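Local coordinates for WbbZ protein (Klebsiella pneumoniae subsp. pneumoniae NTUH-K2044, PDB 6X1L) that is of unknown function but probably transfers pyruvyl groups to a polysaccharide, at residues D44-E47 / T52-P55; L69-G74 / D87-N92; D118-F123 / L136-N141; I128-I133 / K142-T147. One frame throughout, in Å; residues are numbered along the deposited sequence.

How the interactions relate
All four contacts serve one parallel sheet, and each is built mainly from aromatic and aliphatic side chains, with a phenol oxygen taking part in interaction 3. Interaction 1 is the least enclosed, a single pair of aromatic residues where helix 33-48 meets edge strand 53-55. Interaction 2 lies further inside, with strand 67-71 facing helix 84-92 through two phenylalanines and aliphatic carbons. Interactions 3 and 4 interlock along the chain, their centres about 7 Å apart; the neighbouring strands 120-124 and 144-146 bind each other by backbone bonds, while interaction 3 adds a loop tyrosine and interaction 4 a helix. Ile-89 of interaction 2 touches Phe-120 of interaction 3, whereas interaction 1 touches none of the others.

Interaction 1: residues D44-E47 / T52-P55; sequences DFFE and TYIP
One face of the Tyr-53 ring receives Phe-46, whose CE2 sits 4.0 Å above that plane and is displaced toward the rim. The two rings are neither stacked nor set edge-to-face: their planes meet at 41° and their centroids lie 5.1 Å apart. Within the helix, Phe-46 CE1 lies in the plane of the Phe-45 ring, at its edge. The tightest approach across the pair joins Phe-46 CD2 to Tyr-53 CD1 at 3.5 Å, with Tyr-53 CE1 almost as near, so the phenylalanine meets one side of the tyrosine ring and not its centre. Tyr-53 reaches this place with CG lodged between its backbone N and carbonyl carbon (chi1 65°), and the two side chains cross at about a right angle. Beyond the pair, Tyr-26 of strand 23-27 meets Phe-46 edge-to-face, while Asp-44 forms salt bridges with Lys-158 and Arg-207. The contact thus pairs a buried helix residue with a partly exposed strand residue just after the short connection from the helix. Such packing of a connecting helix on the strand that follows it belongs to the beta-alpha-beta unit, made here of strand 23-27, helix 33-48 and strand 53-55.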
# COMPACT_ATOMS: atom_id res chain seq x y z
N ASP A 44 -1.12 -16.73 -6.45
CA ASP A 44 -1.61 -17.01 -7.79
C ASP A 44 -1.16 -18.40 -8.25
O ASP A 44 -1.93 -19.13 -8.89
CB ASP A 44 -1.11 -15.94 -8.76
CG ASP A 44 -1.66 -14.56 -8.44
OD1 ASP A 44 -2.52 -14.45 -7.55
OD2 ASP A 44 -1.22 -13.58 -9.08
N PHE A 45 0.07 -18.77 -7.93
CA PHE A 45 0.60 -20.07 -8.33
C PHE A 45 -0.14 -21.21 -7.64
O PHE A 45 -0.47 -22.22 -8.28
CB PHE A 45 2.09 -20.13 -8.03
CG PHE A 45 2.70 -21.50 -8.21
CD1 PHE A 45 3.09 -21.93 -9.46
CD2 PHE A 45 2.87 -22.34 -7.13
CE1 PHE A 45 3.65 -23.19 -9.63
CE2 PHE A 45 3.42 -23.59 -7.30
CZ PHE A 45 3.81 -24.02 -8.55
N PHE A 46 -0.41 -21.08 -6.34
CA PHE A 46 -1.16 -22.11 -5.63
C PHE A 46 -2.56 -22.28 -6.19
O PHE A 46 -3.02 -23.41 -6.41
CB PHE A 46 -1.24 -21.77 -4.14
CG PHE A 46 0.07 -21.91 -3.41
CD1 PHE A 46 1.07 -22.73 -3.90
CD2 PHE A 46 0.30 -21.21 -2.24
CE1 PHE A 46 2.27 -22.86 -3.23
CE2 PHE A 46 1.50 -21.33 -1.56
CZ PHE A 46 2.49 -22.16 -2.06
N GLU A 47 -3.26 -21.17 -6.43
CA GLU A 47 -4.64 -21.26 -6.91
C GLU A 47 -4.70 -21.85 -8.31
O GLU A 47 -5.62 -22.62 -8.62
CB GLU A 47 -5.29 -19.87 -6.88
CG GLU A 47 -5.43 -19.29 -5.48
CD GLU A 47 -6.12 -17.93 -5.48
OE1 GLU A 47 -6.05 -17.22 -4.46
OE2 GLU A 47 -6.74 -17.58 -6.51
N THR A 52 -3.57 -26.66 -2.30
CA THR A 52 -4.02 -26.17 -1.00
C THR A 52 -2.86 -26.15 -0.02
O THR A 52 -1.89 -26.91 -0.13
CB THR A 52 -5.15 -27.04 -0.46
OG1 THR A 52 -4.69 -28.38 -0.29
CG2 THR A 52 -6.33 -27.03 -1.42
N TYR A 53 -2.96 -25.25 0.96
CA TYR A 53 -1.91 -25.09 1.96
C TYR A 53 -2.55 -24.64 3.26
O TYR A 53 -3.70 -24.21 3.30
CB TYR A 53 -0.86 -24.07 1.50
CG TYR A 53 -1.40 -22.65 1.35
CD1 TYR A 53 -2.03 -22.25 0.18
CD2 TYR A 53 -1.27 -21.72 2.38
CE1 TYR A 53 -2.53 -20.97 0.04
CE2 TYR A 53 -1.77 -20.43 2.24
CZ TYR A 53 -2.39 -20.06 1.07
OH TYR A 53 -2.88 -18.79 0.92
N ILE A 54 -1.79 -24.77 4.34
CA ILE A 54 -2.17 -24.19 5.62
C ILE A 54 -1.09 -23.18 5.99
O ILE A 54 0.10 -23.46 5.80
CB ILE A 54 -2.37 -25.26 6.71
CG1 ILE A 54 -1.08 -26.04 6.95
CG2 ILE A 54 -3.51 -26.20 6.35
CD1 ILE A 54 -1.08 -26.84 8.23
N PRO A 55 -1.46 -22.00 6.48
CA PRO A 55 -0.43 -21.01 6.84
C PRO A 55 0.31 -21.44 8.10
O PRO A 55 -0.27 -22.00 9.03
CB PRO A 55 -1.24 -19.73 7.07
CG PRO A 55 -2.60 -20.21 7.45
CD PRO A 55 -2.82 -21.49 6.69

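Interaction 2: residues L69-G74 / D87-N92; sequences LIFGGG and DFIQNN
The helix that lays Phe-88 and Ile-89 against Phe-71 has a backbone bond from Asn-91 N to Asp-87 O, 3.0 Å long, and from this scaffold the contact proceeds by apolar surfaces alone. Ile-89 puts its CD1 over one face of the Phe-71 ring, 4.0 Å from the centroid and 20° off the normal, a CH-pi contact shifted toward the CD2 side. The methyl gets there because CG1 lies anti to the carbonyl carbon and the chain then runs on extended (chi2 -179°). Phe-88 meets the same ring differently. Their planes are inclined at only 25°, but the rings have slid apart, with Phe-71 CE1 and Phe-88 CD2 3.8 Å from each other and centroids 5.9 Å apart. Two residues earlier on the strand, Leu-69 brings CD2 to within 4.0 Å of Phe-88 CE2. The phenylalanine of the helix therefore bridges two strand residues, and Tyr-56 meets it edge-to-face from outside the pair of segments. Strand and helix run nearly antiparallel, and the axes of 69-71 and 87-92 approach to 11.1 Å, as befits the connecting helix of a beta-alpha-beta crossover between strands 67-71 and 98-104 in a Rossmann-like sheet.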
# COMPACT_ATOMS: atom_id res chain seq x y z
N LEU A 69 7.38 -27.87 5.04
CA LEU A 69 7.39 -26.42 5.15
C LEU A 69 7.74 -25.81 3.80
O LEU A 69 8.81 -26.11 3.24
CB LEU A 69 8.38 -25.96 6.22
CG LEU A 69 8.59 -24.44 6.28
CD1 LEU A 69 7.37 -23.73 6.85
CD2 LEU A 69 9.84 -24.09 7.08
N ILE A 70 6.85 -24.99 3.27
CA ILE A 70 7.11 -24.21 2.06
C ILE A 70 7.58 -22.84 2.54
O ILE A 70 6.79 -22.05 3.06
CB ILE A 70 5.87 -24.11 1.17
CG1 ILE A 70 5.28 -25.49 0.91
CG2 ILE A 70 6.22 -23.40 -0.13
CD1 ILE A 70 6.18 -26.42 0.10
N PHE A 71 8.87 -22.57 2.38
CA PHE A 71 9.42 -21.28 2.76
C PHE A 71 9.40 -20.35 1.55
O PHE A 71 10.02 -20.65 0.52
CB PHE A 71 10.84 -21.42 3.31
CG PHE A 71 11.38 -20.14 3.88
CD1 PHE A 71 10.83 -19.59 5.03
CD2 PHE A 71 12.44 -19.49 3.27
CE1 PHE A 71 11.32 -18.42 5.56
CE2 PHE A 71 12.93 -18.31 3.79
CZ PHE A 71 12.38 -17.77 4.94
N GLY A 72 8.69 -19.23 1.68
CA GLY A 72 8.46 -18.37 0.53
C GLY A 72 9.76 -17.85 -0.06
O GLY A 72 10.77 -17.71 0.62
N GLY A 73 9.71 -17.56 -1.36
CA GLY A 73 10.89 -17.10 -2.06
C GLY A 73 11.32 -15.72 -1.62
O GLY A 73 10.62 -15.00 -0.92
N GLY A 74 12.52 -15.34 -2.04
CA GLY A 74 13.05 -14.03 -1.74
C GLY A 74 14.56 -14.07 -1.66
O GLY A 74 15.20 -15.04 -2.08
N ASP A 87 17.26 -17.80 10.79
CA ASP A 87 16.84 -18.22 12.12
C ASP A 87 15.50 -18.95 12.08
O ASP A 87 15.29 -19.91 12.83
CB ASP A 87 16.75 -17.01 13.05
CG ASP A 87 18.11 -16.43 13.38
OD1 ASP A 87 19.13 -17.03 12.99
OD2 ASP A 87 18.16 -15.36 14.04
N PHE A 88 14.59 -18.52 11.21
CA PHE A 88 13.29 -19.19 11.10
C PHE A 88 13.46 -20.64 10.65
O PHE A 88 12.83 -21.55 11.20
CB PHE A 88 12.37 -18.44 10.14
CG PHE A 88 11.01 -19.06 10.01
CD1 PHE A 88 10.01 -18.76 10.91
CD2 PHE A 88 10.74 -19.96 8.99
CE1 PHE A 88 8.76 -19.34 10.80
CE2 PHE A 88 9.49 -20.54 8.87
CZ PHE A 88 8.50 -20.23 9.77
N ILE A 89 14.30 -20.86 9.64
CA ILE A 89 14.46 -22.21 9.10
C ILE A 89 15.18 -23.10 10.10
O ILE A 89 14.78 -24.25 10.33
CB ILE A 89 15.20 -22.15 7.75
CG1 ILE A 89 14.35 -21.41 6.72
CG2 ILE A 89 15.53 -23.55 7.27
CD1 ILE A 89 14.98 -21.32 5.35
N GLN A 90 16.23 -22.58 10.74
CA GLN A 90 17.01 -23.41 11.65
C GLN A 90 16.21 -23.80 12.89
O GLN A 90 16.36 -24.91 13.41
CB GLN A 90 18.29 -22.68 12.05
CG GLN A 90 19.28 -23.57 12.79
CD GLN A 90 20.61 -22.88 13.03
OE1 GLN A 90 21.67 -23.51 12.99
NE2 GLN A 90 20.56 -21.58 13.30
N ASN A 91 15.35 -22.90 13.37
CA ASN A 91 14.54 -23.19 14.55
C ASN A 91 13.34 -24.07 14.25
O ASN A 91 12.74 -24.60 15.19
CB ASN A 91 14.08 -21.88 15.20
CG ASN A 91 15.23 -21.05 15.73
OD1 ASN A 91 16.29 -21.58 16.09
ND2 ASN A 91 15.04 -19.74 15.79
N ASN A 92 12.96 -24.23 12.98
CA ASN A 92 11.76 -24.97 12.62
C ASN A 92 12.04 -26.16 11.71
O ASN A 92 11.09 -26.89 11.38
CB ASN A 92 10.75 -24.03 11.94
CG ASN A 92 10.33 -22.88 12.84
OD1 ASN A 92 9.94 -23.08 13.99
ND2 ASN A 92 10.41 -21.66 12.32

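Interaction 3: residues D118-F123 / L136-N141; sequences DKFVVF and LNYEPN
Tyr-138 supplies the loop side of this contact, and Phe-120 and Val-122 the strand side. Among the apolar touches, Tyr-138 CE2 is shared. Phe-120 CB comes to it at 4.0 Å, near the plane of the tyrosine ring and at its edge, whereas Val-122 CG2 reaches the same carbon obliquely, also at 4.0 Å. The valine methyl involved lies anti to the carbonyl carbon, and its side chain crosses the tyrosine at about a right angle. A second kind of contact is made by the phenol oxygen: Tyr-138 OH lies in the plane of the Phe-120 ring, beside its edge, 3.4 Å from CD2, and is 3.6 Å from Phe-120 CB. This oxygen finds its hydrogen-bond partner elsewhere, in the carbonyl O of Phe-113 on helix 110-115, and Phe-113 also brings its ring to Phe-120. Val-122 also hydrogen-bonds through its backbone to Asn-143 and Phe-145, next to and on strand 144-146. Tyr-138 thus packs the loop between helix 127-135 and strand 144-146 against strand 120-124. The chemistry implies that the buried tyrosine spends its hydroxyl on a helix carbonyl while the CE2 edge of its ring packs on Phe-120 CB and Val-122 CG2.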
# COMPACT_ATOMS: atom_id res chain seq x y z
N ASP A 118 19.79 -33.35 3.74
CA ASP A 118 18.80 -34.41 3.62
C ASP A 118 17.37 -33.92 3.80
O ASP A 118 16.43 -34.68 3.53
CB ASP A 118 19.08 -35.52 4.64
CG ASP A 118 20.15 -36.49 4.15
OD1 ASP A 118 21.35 -36.21 4.34
OD2 ASP A 118 19.78 -37.53 3.56
N LYS A 119 17.16 -32.67 4.22
CA LYS A 119 15.82 -32.14 4.38
C LYS A 119 15.49 -30.99 3.44
O LYS A 119 14.31 -30.69 3.26
CB LYS A 119 15.59 -31.69 5.83
CG LYS A 119 16.05 -32.71 6.85
CD LYS A 119 15.48 -32.43 8.23
CE LYS A 119 13.99 -32.72 8.28
NZ LYS A 119 13.45 -32.54 9.65
N PHE A 120 16.49 -30.35 2.84
CA PHE A 120 16.29 -29.17 2.01
C PHE A 120 15.99 -29.56 0.56
O PHE A 120 16.65 -30.42 -0.02
CB PHE A 120 17.53 -28.28 2.03
CG PHE A 120 17.55 -27.28 3.14
CD1 PHE A 120 16.37 -26.79 3.68
CD2 PHE A 120 18.75 -26.81 3.64
CE1 PHE A 120 16.40 -25.86 4.70
CE2 PHE A 120 18.79 -25.89 4.66
CZ PHE A 120 17.61 -25.41 5.19
N VAL A 121 14.99 -28.89 -0.01
CA VAL A 121 14.78 -28.86 -1.45
C VAL A 121 14.84 -27.39 -1.85
O VAL A 121 13.98 -26.60 -1.45
CB VAL A 121 13.46 -29.51 -1.86
CG1 VAL A 121 13.28 -29.44 -3.37
CG2 VAL A 121 13.41 -30.95 -1.38
N VAL A 122 15.88 -27.02 -2.60
CA VAL A 122 16.23 -25.61 -2.81
C VAL A 122 15.91 -25.23 -4.25
O VAL A 122 16.43 -25.83 -5.19
CB VAL A 122 17.70 -25.34 -2.50
CG1 VAL A 122 17.98 -23.84 -2.57
CG2 VAL A 122 18.08 -25.90 -1.14
N PHE A 123 15.07 -24.21 -4.41
CA PHE A 123 14.81 -23.62 -5.72
C PHE A 123 15.57 -22.30 -5.81
O PHE A 123 15.42 -21.43 -4.94
CB PHE A 123 13.31 -23.41 -5.94
CG PHE A 123 12.56 -24.69 -6.13
CD1 PHE A 123 12.37 -25.22 -7.39
CD2 PHE A 123 12.04 -25.37 -5.04
CE1 PHE A 123 11.69 -26.41 -7.57
CE2 PHE A 123 11.36 -26.56 -5.20
CZ PHE A 123 11.18 -27.08 -6.47
N LEU A 136 27.77 -27.30 -3.06
CA LEU A 136 27.67 -27.91 -1.73
C LEU A 136 27.20 -29.35 -1.80
O LEU A 136 26.64 -29.86 -0.81
CB LEU A 136 26.76 -27.07 -0.83
CG LEU A 136 27.15 -25.61 -0.67
CD1 LEU A 136 26.18 -24.87 0.24
CD2 LEU A 136 28.57 -25.51 -0.15
N ASN A 137 27.38 -30.01 -2.95
CA ASN A 137 27.04 -31.40 -3.20
C ASN A 137 25.53 -31.65 -3.28
O ASN A 137 25.09 -32.79 -3.17
CB ASN A 137 27.67 -32.33 -2.15
CG ASN A 137 28.39 -33.50 -2.78
OD1 ASN A 137 28.70 -33.49 -3.98
ND2 ASN A 137 28.67 -34.51 -1.98
N TYR A 138 24.74 -30.60 -3.47
CA TYR A 138 23.33 -30.80 -3.79
C TYR A 138 23.19 -31.36 -5.20
O TYR A 138 23.98 -31.04 -6.10
CB TYR A 138 22.55 -29.49 -3.66
CG TYR A 138 22.17 -29.17 -2.24
CD1 TYR A 138 23.13 -28.76 -1.32
CD2 TYR A 138 20.85 -29.27 -1.82
CE1 TYR A 138 22.78 -28.47 -0.01
CE2 TYR A 138 20.49 -28.97 -0.51
CZ TYR A 138 21.46 -28.57 0.38
OH TYR A 138 21.11 -28.28 1.68
N GLU A 139 22.17 -32.18 -5.41
CA GLU A 139 22.04 -32.92 -6.66
C GLU A 139 21.01 -32.24 -7.55
O GLU A 139 19.82 -32.24 -7.22
CB GLU A 139 21.63 -34.36 -6.39
CG GLU A 139 21.35 -35.16 -7.64
CD GLU A 139 21.53 -36.64 -7.43
OE1 GLU A 139 21.97 -37.03 -6.33
OE2 GLU A 139 21.24 -37.42 -8.36
N PRO A 140 21.42 -31.68 -8.69
CA PRO A 140 20.46 -31.01 -9.57
C PRO A 140 19.32 -31.94 -9.98
O PRO A 140 19.53 -33.12 -10.24
CB PRO A 140 21.31 -30.59 -10.78
CG PRO A 140 22.69 -30.50 -10.24
CD PRO A 140 22.80 -31.59 -9.21
N ASN A 141 18.12 -31.38 -10.01
CA ASN A 141 16.87 -32.06 -10.35
C ASN A 141 16.43 -33.07 -9.31
O ASN A 141 15.51 -33.86 -9.57
CB ASN A 141 16.93 -32.71 -11.74
CG ASN A 141 16.83 -31.69 -12.86
OD1 ASN A 141 16.24 -30.62 -12.69
ND2 ASN A 141 17.39 -32.02 -14.01

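Interaction 4: residues I128-I133 / K142-T147; sequences ITFDYI and KNVFIT
Val-144 opens the strand side by meeting two helix residues with a single methyl. Its CG2, anti to the backbone N, approaches Ile-133 CG2 at 3.6 Å and stands 3.9 Å from Phe-130 CD1. The valine and isoleucine cross at a slant, whereas the valine and the phenylalanine lie at about a right angle to each other. Phe-145 turns its side chain off the helix, to stack on Phe-123 of the neighbouring strand, but its backbone still takes part: the carbonyl carbon lies 3.8 Å from Phe-130 CD1. Ile-146 follows and covers one face of the phenylalanine. Its CB stands 4.0 Å from the centroid of the Phe-130 ring and 26° off the normal, a CH-pi contact offset toward CD1. The same isoleucine extends CD1 back to Phe-130 CB at 3.8 Å, gripping the aromatic side chain at its root as well as on its face. Phe-130, with CG anti to the backbone N (chi1 -178°), lies across the strand and touches three successive residues of it. Ile-146 also touches Tyr-257 of helix 250-259. The axes of 128-133 and 144-146 approach to 8.5 Å and run nearly antiparallel at 162°, consistent with a beta-alpha-beta crossover, whose elements here are strand 120-124, helix 127-135 and edge strand 144-146 of the six-stranded parallel sheet.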
# COMPACT_ATOMS: atom_id res chain seq x y z
N ILE A 128 23.86 -17.90 -10.06
CA ILE A 128 24.88 -17.82 -9.02
C ILE A 128 24.46 -18.64 -7.81
O ILE A 128 25.27 -19.40 -7.25
CB ILE A 128 25.14 -16.35 -8.64
CG1 ILE A 128 25.65 -15.57 -9.85
CG2 ILE A 128 26.13 -16.27 -7.49
CD1 ILE A 128 26.12 -14.18 -9.53
N THR A 129 23.20 -18.52 -7.40
CA THR A 129 22.70 -19.35 -6.31
C THR A 129 22.68 -20.83 -6.69
O THR A 129 23.04 -21.69 -5.89
CB THR A 129 21.30 -18.88 -5.90
OG1 THR A 129 21.38 -17.56 -5.37
CG2 THR A 129 20.70 -19.80 -4.85
N PHE A 130 22.29 -21.13 -7.93
CA PHE A 130 22.22 -22.52 -8.37
C PHE A 130 23.59 -23.18 -8.34
O PHE A 130 23.74 -24.29 -7.84
CB PHE A 130 21.61 -22.58 -9.78
CG PHE A 130 21.44 -23.98 -10.29
CD1 PHE A 130 20.54 -24.85 -9.69
CD2 PHE A 130 22.17 -24.43 -11.38
CE1 PHE A 130 20.38 -26.14 -10.17
CE2 PHE A 130 22.01 -25.72 -11.86
CZ PHE A 130 21.12 -26.58 -11.25
N ASP A 131 24.61 -22.50 -8.88
CA ASP A 131 25.95 -23.07 -8.87
C ASP A 131 26.51 -23.15 -7.46
O ASP A 131 27.28 -24.07 -7.16
CB ASP A 131 26.88 -22.25 -9.77
CG ASP A 131 26.51 -22.34 -11.23
OD1 ASP A 131 25.77 -23.28 -11.59
OD2 ASP A 131 26.97 -21.49 -12.02
N TYR A 132 26.13 -22.22 -6.59
CA TYR A 132 26.59 -22.28 -5.20
C TYR A 132 26.02 -23.50 -4.49
O TYR A 132 26.77 -24.31 -3.93
CB TYR A 132 26.21 -20.99 -4.48
CG TYR A 132 26.34 -21.06 -2.97
CD1 TYR A 132 27.49 -21.56 -2.37
CD2 TYR A 132 25.32 -20.61 -2.15
CE1 TYR A 132 27.60 -21.62 -1.00
CE2 TYR A 132 25.42 -20.66 -0.78
CZ TYR A 132 26.57 -21.17 -0.21
OH TYR A 132 26.67 -21.23 1.16
N ILE A 133 24.69 -23.66 -4.52
CA ILE A 133 24.07 -24.78 -3.81
C ILE A 133 24.55 -26.11 -4.37
O ILE A 133 24.87 -27.04 -3.61
CB ILE A 133 22.53 -24.67 -3.87
CG1 ILE A 133 22.06 -23.36 -3.24
CG2 ILE A 133 21.90 -25.86 -3.18
CD1 ILE A 133 22.45 -23.21 -1.78
N LYS A 142 17.03 -33.06 -8.12
CA LYS A 142 16.57 -33.89 -7.01
C LYS A 142 16.30 -33.05 -5.77
O LYS A 142 15.19 -33.08 -5.22
CB LYS A 142 17.59 -34.99 -6.70
CG LYS A 142 17.20 -35.84 -5.49
CD LYS A 142 18.00 -37.12 -5.42
CE LYS A 142 17.49 -38.01 -4.30
NZ LYS A 142 18.08 -39.38 -4.37
N ASN A 143 17.30 -32.29 -5.31
CA ASN A 143 17.10 -31.41 -4.17
C ASN A 143 17.62 -30.00 -4.42
O ASN A 143 17.66 -29.19 -3.49
CB ASN A 143 17.76 -31.99 -2.90
CG ASN A 143 19.23 -32.29 -3.09
OD1 ASN A 143 19.77 -32.14 -4.19
ND2 ASN A 143 19.88 -32.73 -2.02
N VAL A 144 18.02 -29.68 -5.65
CA VAL A 144 18.31 -28.30 -6.04
C VAL A 144 17.82 -28.10 -7.47
O VAL A 144 18.03 -28.95 -8.33
CB VAL A 144 19.80 -27.93 -5.89
CG1 VAL A 144 20.69 -28.81 -6.77
CG2 VAL A 144 20.02 -26.45 -6.20
N PHE A 145 17.13 -26.98 -7.70
CA PHE A 145 16.54 -26.65 -8.99
C PHE A 145 16.74 -25.17 -9.26
O PHE A 145 16.97 -24.38 -8.34
CB PHE A 145 15.03 -26.97 -9.05
CG PHE A 145 14.68 -28.37 -8.65
CD1 PHE A 145 14.40 -29.32 -9.62
CD2 PHE A 145 14.59 -28.73 -7.32
CE1 PHE A 145 14.06 -30.61 -9.27
CE2 PHE A 145 14.25 -30.03 -6.96
CZ PHE A 145 13.99 -30.96 -7.93
N ILE A 146 16.62 -24.79 -10.52
CA ILE A 146 16.72 -23.40 -10.93
C ILE A 146 15.48 -23.04 -11.74
O ILE A 146 15.04 -23.81 -12.60
CB ILE A 146 18.01 -23.13 -11.74
CG1 ILE A 146 18.11 -21.65 -12.12
CG2 ILE A 146 18.08 -24.02 -12.98
CD1 ILE A 146 19.48 -21.24 -12.60
N THR A 147 14.91 -21.87 -11.45
CA THR A 147 13.72 -21.41 -12.17
C THR A 147 13.54 -19.93 -11.84
O THR A 147 14.22 -19.38 -10.98
CB THR A 147 12.49 -22.23 -11.80
OG1 THR A 147 11.37 -21.83 -12.60
CG2 THR A 147 12.15 -22.08 -10.33